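Side-chain contacts in esterase (Rhizomucor miehei CAU432, PDB 4WY8), which hydrolyses carboxylic ester bonds as a carboxylesterase, probably with a serine nucleophile on an alpha/beta-hydrolase scaffold: residues V104-L107 with T108-R112; V311-L314 with Q315-K319; Y212-R215 with K216-V219. One frame throughout, in Å; residues are numbered along the deposited sequence.

Interaction 1: residues V104-L107 with T108-R112; sequences VYEL and TVRAR
Glu-106 and Arg-110 form an i to i+4 salt bridge on helix 101-111, the connecting helix of the beta-alpha-beta unit made with strands 83-87 and 114-118 of the alpha/beta hydrolase fold. The two side chains slant across one another, and their flat ends stand perpendicular, with carboxylate and guanidinium planes 90° apart. Arg-110 NE donates to Glu-106 OE1 over 2.9 Å; the oxygen lies in the guanidinium plane, at its edge, and is met on its anti side, out of the carboxylate plane. A weak second bond runs from Arg-110 NH2 to the same Glu-106 OE1 at 3.2 Å. The glutamate chain folds back at chi2 (-68°), which carries its carboxylate along the helix to an arginine that stays extended from CG to NE. Beyond this pair, Arg-110 NH1 forms a salt bridge with Asp-308 and NH2 a hydrogen bond with Ser-304, both on helix 301-322, so the guanidinium is held from both helices and its rotation should be restricted.

On another flank of the helix, Thr-108, one turn after Val-104, places OG1 beside its own backbone N (chi1 -62°), where the hydroxyl can turn back on the helix. Thr-71 gives this buried hydroxyl a further hydrogen-bonding partner. Nearby, Val-104 CG1 passes 4.1 Å from Thr-108 OG1. The carbonyl oxygen of Val-104 takes two bonds from opposite faces of its plane: Thr-108 N at 2.9 Å and, above that plane, Thr-108 OG1 at 2.7 Å.

Interaction 2: residues V311-L314 with Q315-K319; sequences VAWL and QKTWK
Helix 301-322, the long C-terminal helix of this alpha/beta hydrolase, carries two i to i+4 pairs here, Trp-313 with Thr-317 and Leu-314 with Trp-318. Thr-317 OG1 donates to Trp-313 O over 2.8 Å, while Thr-317 N approaches the same oxygen from the opposite face of the carbonyl at 2.9 Å. The hydroxyl oxygen also rests 3.4 Å above the indole plane of Trp-313, displaced toward the rim, with CZ3 of Trp-313 3.5 Å from Thr-317 OG1. The indole reaches this place because its CG is anti to the backbone N (chi1 -178°), beside the carbonyl carbon.

Leu-314 and Trp-318 run side by side in the same direction. CB of Leu-314 stands 4.1 Å from the centroid of the six-membered ring of Trp-318, only 12° off the normal, a CH-pi contact over the face. The branches follow, Leu-314 CD2 reaching Trp-318 CZ2 at 4.0 Å, and Leu-314 O lies over the same indole. Both side chains also pack on Val-159 of the central sheet.

Arg-252 extends the polar cluster, bonding through NE to Thr-317 OG1 and making a cation-pi contact with Trp-313. The buried hydroxyl is thus satisfied both as donor, to Trp-313 O, and as acceptor, from Arg-252 NE, and the guanidinium's positive charge would probably be eased by the electron-rich indole beside it.

Interaction 3: residues Y212-R215 with K216-V219; sequences YLTR and KLMV
Thr-214 OG1 accepts a hydrogen bond from Leu-217 N over 3.1 Å, with an N-H...O angle of 162°. The hydroxyl sits between its own backbone N and carbonyl carbon (chi1 61°), turned over the first helical turn, where it also packs 3.3 Å from CB of Leu-217. The Thr-214 backbone contributes as well: its carbonyl oxygen accepts from Met-218 N at 3.0 Å. Arg-215 O then takes Val-219 N at 2.9 Å, and CG2 of Val-219 lies 3.4 Å from that same Arg-215 oxygen.

Next to the cap, Leu-213 and Met-218 make the apolar contact, their side chains crossing at a slant. Both methyls of the leucine face the sulfur, with CD1 of Leu-213 3.9 Å from SD of Met-218 and CD2 of Leu-213 4.0 Å from the same atom. The methionine chain bends at chi2 and chi3, its terminal methyl leading off.

Further out, Arg-215 is held by the carbonyl of Phe-199 through NE, and Tyr-212 OH is hydrogen-bonded to Asn-295. Leu-213 also touches His-291, which with Ser-164 and Asp-261 has the geometry of a Ser-His-Asp triad, so this leucine lies beside the probable active site. The whole is a threonine N-cap starting helix 215-225, combined with a hydrophobic staple between Leu-213, just before the cap, and Met-218, four residues after it.

Along the chain the order is interaction 1, interaction 3, interaction 2. Interactions 1 and 2 are neighbours, with centres 13 Å apart: helix 101-111 and helix 301-322 pack together where Ala-111 meets Val-311, Leu-314 and Trp-318. Interaction 2 also reaches the second subunit, since Lys-316 forms a salt bridge with Asp-308 of that chain, while Arg-110 of interaction 1 packs on Lys-316 of the second subunit. Interaction 3 lies on the opposite side of the chain's centre, its own centre 29 Å from interaction 1 and 33 Å from interaction 2. The first two thus belong to the helical layer at the subunit interface, the third to the surroundings of the probable catalytic site.

Interaction 1: residues V104-L107 with T108-R112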
loop_
_atom_site.group_PDB
_atom_site.type_symbol
_atom_site.label_atom_id
_atom_site.label_comp_id
_atom_site.label_asym_id
_atom_site.label_seq_id
_atom_site.Cartn_x
_atom_site.Cartn_y
_atom_site.Cartn_z
ATOM N N VAL A 104 -4.208 14.978 10.295
ATOM C CA VAL A 104 -3.299 16.056 9.931
ATOM C C VAL A 104 -2.082 16.137 10.863
ATOM O O VAL A 104 -0.941 16.246 10.401
ATOM C CB VAL A 104 -4.062 17.410 9.912
ATOM C CG1 VAL A 104 -3.088 18.571 9.937
ATOM C CG2 VAL A 104 -4.984 17.493 8.667
ATOM N N TYR A 105 -2.299 16.035 12.167
ATOM C CA TYR A 105 -1.165 16.080 13.103
ATOM C C TYR A 105 -0.239 14.895 12.866
ATOM O O TYR A 105 1.011 15.069 12.809
ATOM C CB TYR A 105 -1.629 16.092 14.566
ATOM C CG TYR A 105 -2.193 17.412 15.065
ATOM C CD1 TYR A 105 -2.722 18.352 14.185
ATOM C CD2 TYR A 105 -2.213 17.709 16.435
ATOM C CE1 TYR A 105 -3.257 19.564 14.657
ATOM C CE2 TYR A 105 -2.743 18.917 16.920
ATOM C CZ TYR A 105 -3.262 19.836 16.020
ATOM O OH TYR A 105 -3.793 21.032 16.474
ATOM N N GLU A 106 -0.834 13.704 12.681
ATOM C CA GLU A 106 -0.001 12.508 12.409
ATOM C C GLU A 106 0.798 12.623 11.104
ATOM O O GLU A 106 1.971 12.283 11.047
ATOM C CB GLU A 106 -0.872 11.242 12.362
ATOM C CG GLU A 106 -1.340 10.734 13.728
ATOM C CD GLU A 106 -0.215 10.185 14.624
ATOM O OE1 GLU A 106 0.892 9.855 14.124
ATOM O OE2 GLU A 106 -0.457 10.061 15.848
ATOM N N LEU A 107 0.142 13.075 10.046
ATOM C CA LEU A 107 0.807 13.267 8.762
ATOM C C LEU A 107 1.951 14.281 8.901
ATOM O O LEU A 107 3.054 14.091 8.402
ATOM C CB LEU A 107 -0.217 13.740 7.731
ATOM C CG LEU A 107 0.272 13.935 6.293
ATOM C CD1 LEU A 107 0.855 12.635 5.658
ATOM C CD2 LEU A 107 -0.855 14.525 5.440
ATOM N N THR A 108 1.665 15.363 9.602
ATOM C CA THR A 108 2.644 16.396 9.878
ATOM C C THR A 108 3.893 15.819 10.504
ATOM O O THR A 108 5.000 16.053 9.990
ATOM C CB THR A 108 2.081 17.471 10.818
ATOM O OG1 THR A 108 0.965 18.132 10.192
ATOM C CG2 THR A 108 3.179 18.472 11.180
ATOM N N VAL A 109 3.755 15.059 11.596
ATOM C CA VAL A 109 5.003 14.620 12.244
ATOM C C VAL A 109 5.632 13.400 11.586
ATOM O O VAL A 109 6.859 13.215 11.648
ATOM C CB VAL A 109 4.809 14.305 13.744
ATOM C CG1 VAL A 109 4.249 15.544 14.469
ATOM C CG2 VAL A 109 3.859 13.127 13.917
ATOM N N ARG A 110 4.832 12.573 10.923
ATOM C CA ARG A 110 5.417 11.404 10.270
ATOM C C ARG A 110 6.153 11.813 8.994
ATOM O O ARG A 110 7.204 11.291 8.702
ATOM C CB ARG A 110 4.357 10.355 9.959
ATOM C CG ARG A 110 3.776 9.692 11.208
ATOM C CD ARG A 110 2.794 8.597 10.820
ATOM N NE ARG A 110 1.866 8.261 11.899
ATOM C CZ ARG A 110 1.231 7.095 12.007
ATOM N NH1 ARG A 110 1.436 6.135 11.103
ATOM N NH2 ARG A 110 0.375 6.894 13.007
ATOM N N ALA A 111 5.601 12.755 8.244
ATOM C CA ALA A 111 6.232 13.178 6.997
ATOM C C ALA A 111 7.272 14.261 7.250
ATOM O O ALA A 111 8.094 14.543 6.381
ATOM C CB ALA A 111 5.176 13.682 6.003
ATOM N N ARG A 112 7.244 14.844 8.447
ATOM C CA ARG A 112 8.077 16.008 8.769
ATOM C C ARG A 112 7.869 17.077 7.709
ATOM O O ARG A 112 8.807 17.515 7.049
ATOM C CB ARG A 112 9.563 15.622 8.893
ATOM C CG ARG A 112 9.846 14.802 10.145
ATOM C CD ARG A 112 11.343 14.641 10.445
ATOM N NE ARG A 112 11.988 15.926 10.703
ATOM C CZ ARG A 112 11.955 16.543 11.879
ATOM N NH1 ARG A 112 11.305 15.994 12.900
ATOM N NH2 ARG A 112 12.559 17.707 12.031
#

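Interaction 2: residues V311-L314 with Q315-K319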
loop_
_atom_site.group_PDB
_atom_site.type_symbol
_atom_site.label_atom_id
_atom_site.label_comp_id
_atom_site.label_asym_id
_atom_site.label_seq_id
_atom_site.Cartn_x
_atom_site.Cartn_y
_atom_site.Cartn_z
ATOM N N VAL A 311 3.417 8.293 3.575
ATOM C CA VAL A 311 4.665 8.963 3.869
ATOM C C VAL A 311 5.823 8.360 3.080
ATOM O O VAL A 311 6.650 9.103 2.543
ATOM C CB VAL A 311 4.966 8.912 5.372
ATOM C CG1 VAL A 311 6.405 9.409 5.659
ATOM C CG2 VAL A 311 3.938 9.744 6.111
ATOM N N ALA A 312 5.884 7.029 2.982
ATOM C CA ALA A 312 6.941 6.400 2.176
ATOM C C ALA A 312 6.880 6.866 0.711
ATOM O O ALA A 312 7.906 7.165 0.071
ATOM C CB ALA A 312 6.829 4.879 2.249
ATOM N N TRP A 313 5.671 6.917 0.182
ATOM C CA TRP A 313 5.459 7.365 -1.200
ATOM C C TRP A 313 5.815 8.826 -1.426
ATOM O O TRP A 313 6.376 9.168 -2.467
ATOM C CB TRP A 313 4.018 7.128 -1.599
ATOM C CG TRP A 313 3.673 7.503 -3.008
ATOM C CD1 TRP A 313 3.706 6.695 -4.111
ATOM C CD2 TRP A 313 3.192 8.777 -3.453
ATOM N NE1 TRP A 313 3.283 7.399 -5.222
ATOM C CE2 TRP A 313 2.973 8.679 -4.845
ATOM C CE3 TRP A 313 2.947 9.997 -2.811
ATOM C CZ2 TRP A 313 2.504 9.753 -5.604
ATOM C CZ3 TRP A 313 2.475 11.068 -3.568
ATOM C CH2 TRP A 313 2.259 10.935 -4.955
ATOM N N LEU A 314 5.460 9.685 -0.465
ATOM C CA LEU A 314 5.852 11.095 -0.488
ATOM C C LEU A 314 7.367 11.238 -0.460
ATOM O O LEU A 314 7.938 12.072 -1.172
ATOM C CB LEU A 314 5.258 11.863 0.698
ATOM C CG LEU A 314 3.789 12.283 0.806
ATOM C CD1 LEU A 314 3.479 12.849 2.203
ATOM C CD2 LEU A 314 3.505 13.330 -0.247
ATOM N N GLN A 315 8.017 10.428 0.373
ATOM C CA GLN A 315 9.465 10.486 0.479
ATOM C C GLN A 315 10.090 10.099 -0.855
ATOM O O GLN A 315 11.036 10.770 -1.318
ATOM C CB GLN A 315 9.984 9.605 1.633
ATOM C CG GLN A 315 9.843 10.304 3.010
ATOM C CD GLN A 315 9.982 9.366 4.202
ATOM O OE1 GLN A 315 10.030 8.139 4.050
ATOM N NE2 GLN A 315 10.018 9.944 5.410
ATOM N N LYS A 316 9.552 9.067 -1.510
ATOM C CA LYS A 316 10.066 8.757 -2.851
ATOM C C LYS A 316 9.797 9.913 -3.858
ATOM O O LYS A 316 10.682 10.296 -4.632
ATOM C CB LYS A 316 9.488 7.436 -3.366
ATOM C CG LYS A 316 9.906 7.087 -4.801
ATOM C CD LYS A 316 11.427 7.218 -4.981
ATOM C CE LYS A 316 12.186 6.269 -4.044
ATOM N NZ LYS A 316 12.101 4.833 -4.449
ATOM N N THR A 317 8.583 10.465 -3.845
ATOM C CA THR A 317 8.246 11.610 -4.706
ATOM C C THR A 317 9.266 12.768 -4.569
ATOM O O THR A 317 9.809 13.290 -5.565
ATOM C CB THR A 317 6.829 12.137 -4.378
ATOM O OG1 THR A 317 5.871 11.077 -4.499
ATOM C CG2 THR A 317 6.451 13.263 -5.307
ATOM N N TRP A 318 9.539 13.149 -3.326
ATOM C CA TRP A 318 10.480 14.232 -3.040
ATOM C C TRP A 318 11.900 13.858 -3.461
ATOM O O TRP A 318 12.626 14.702 -3.981
ATOM C CB TRP A 318 10.441 14.585 -1.547
ATOM C CG TRP A 318 9.109 15.137 -1.121
ATOM C CD1 TRP A 318 8.236 15.843 -1.898
ATOM C CD2 TRP A 318 8.492 15.026 0.178
ATOM N NE1 TRP A 318 7.123 16.184 -1.163
ATOM C CE2 TRP A 318 7.251 15.686 0.103
ATOM C CE3 TRP A 318 8.873 14.433 1.389
ATOM C CZ2 TRP A 318 6.384 15.771 1.205
ATOM C CZ3 TRP A 318 8.003 14.507 2.471
ATOM C CH2 TRP A 318 6.776 15.173 2.368
ATOM N N LYS A 319 12.278 12.588 -3.299
ATOM C CA LYS A 319 13.594 12.159 -3.779
ATOM C C LYS A 319 13.708 12.321 -5.284
ATOM O O LYS A 319 14.763 12.724 -5.780
ATOM C CB LYS A 319 13.900 10.701 -3.403
ATOM C CG LYS A 319 14.362 10.500 -1.957
ATOM C CD LYS A 319 14.646 9.025 -1.630
ATOM C CE LYS A 319 14.705 8.818 -0.112
ATOM N NZ LYS A 319 14.944 7.393 0.310
#

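Interaction 3: residues Y212-R215 with K216-V219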
loop_
_atom_site.group_PDB
_atom_site.type_symbol
_atom_site.label_atom_id
_atom_site.label_comp_id
_atom_site.label_asym_id
_atom_site.label_seq_id
_atom_site.Cartn_x
_atom_site.Cartn_y
_atom_site.Cartn_z
ATOM N N TYR A 212 -21.212 3.141 7.194
ATOM C CA TYR A 212 -20.920 4.514 7.609
ATOM C C TYR A 212 -21.179 5.548 6.513
ATOM O O TYR A 212 -22.046 6.404 6.678
ATOM C CB TYR A 212 -19.473 4.594 8.117
ATOM C CG TYR A 212 -19.073 5.926 8.700
ATOM C CD1 TYR A 212 -19.579 6.348 9.926
ATOM C CD2 TYR A 212 -18.182 6.764 8.029
ATOM C CE1 TYR A 212 -19.215 7.573 10.472
ATOM C CE2 TYR A 212 -17.816 7.993 8.565
ATOM C CZ TYR A 212 -18.333 8.388 9.785
ATOM O OH TYR A 212 -17.976 9.605 10.315
ATOM N N LEU A 213 -20.446 5.495 5.405
ATOM C CA LEU A 213 -20.797 6.316 4.243
ATOM C C LEU A 213 -21.854 5.566 3.446
ATOM O O LEU A 213 -21.597 4.464 2.995
ATOM C CB LEU A 213 -19.584 6.628 3.349
ATOM C CG LEU A 213 -19.935 7.421 2.061
ATOM C CD1 LEU A 213 -20.490 8.802 2.405
ATOM C CD2 LEU A 213 -18.724 7.585 1.135
ATOM N N THR A 214 -23.027 6.157 3.271
ATOM C CA THR A 214 -24.129 5.482 2.594
ATOM C C THR A 214 -24.449 6.169 1.264
ATOM O O THR A 214 -24.029 7.303 1.029
ATOM C CB THR A 214 -25.387 5.492 3.478
ATOM O OG1 THR A 214 -25.757 6.851 3.728
ATOM C CG2 THR A 214 -25.093 4.836 4.826
ATOM N N ARG A 215 -25.212 5.494 0.414
ATOM C CA ARG A 215 -25.666 6.085 -0.830
ATOM C C ARG A 215 -26.519 7.299 -0.522
ATOM O O ARG A 215 -26.361 8.365 -1.125
ATOM C CB ARG A 215 -26.468 5.075 -1.628
ATOM C CG ARG A 215 -27.212 5.635 -2.831
ATOM C CD ARG A 215 -28.262 4.623 -3.314
ATOM N NE ARG A 215 -27.693 3.647 -4.225
ATOM C CZ ARG A 215 -28.001 2.350 -4.240
ATOM N NH1 ARG A 215 -28.882 1.850 -3.386
ATOM N NH2 ARG A 215 -27.408 1.545 -5.111
ATOM N N LYS A 216 -27.384 7.158 0.473
ATOM C CA LYS A 216 -28.266 8.241 0.869
ATOM C C LYS A 216 -27.489 9.522 1.171
ATOM O O LYS A 216 -27.839 10.625 0.722
ATOM C CB LYS A 216 -29.083 7.799 2.080
ATOM C CG LYS A 216 -30.312 8.627 2.283
ATOM C CD LYS A 216 -31.188 8.075 3.391
ATOM C CE LYS A 216 -32.575 8.702 3.274
ATOM N NZ LYS A 216 -32.480 10.178 2.989
ATOM N N LEU A 217 -26.443 9.361 1.968
ATOM C CA LEU A 217 -25.552 10.443 2.321
ATOM C C LEU A 217 -24.834 11.024 1.076
ATOM O O LEU A 217 -24.714 12.238 0.933
ATOM C CB LEU A 217 -24.555 9.941 3.364
ATOM C CG LEU A 217 -24.037 10.932 4.388
ATOM C CD1 LEU A 217 -25.178 11.702 5.009
ATOM C CD2 LEU A 217 -23.292 10.155 5.455
ATOM N N MET A 218 -24.390 10.172 0.158
ATOM C CA MET A 218 -23.731 10.682 -1.045
ATOM C C MET A 218 -24.706 11.558 -1.849
ATOM O O MET A 218 -24.335 12.639 -2.316
ATOM C CB MET A 218 -23.186 9.531 -1.905
ATOM C CG MET A 218 -21.832 8.972 -1.424
ATOM S SD MET A 218 -20.560 10.254 -1.192
ATOM C CE MET A 218 -20.506 10.980 -2.840
ATOM N N VAL A 219 -25.962 11.118 -1.951
ATOM C CA VAL A 219 -26.988 11.872 -2.655
ATOM C C VAL A 219 -27.229 13.215 -2.000
ATOM O O VAL A 219 -27.288 14.251 -2.671
ATOM C CB VAL A 219 -28.316 11.070 -2.722
ATOM C CG1 VAL A 219 -29.476 11.950 -3.210
ATOM C CG2 VAL A 219 -28.129 9.854 -3.624
#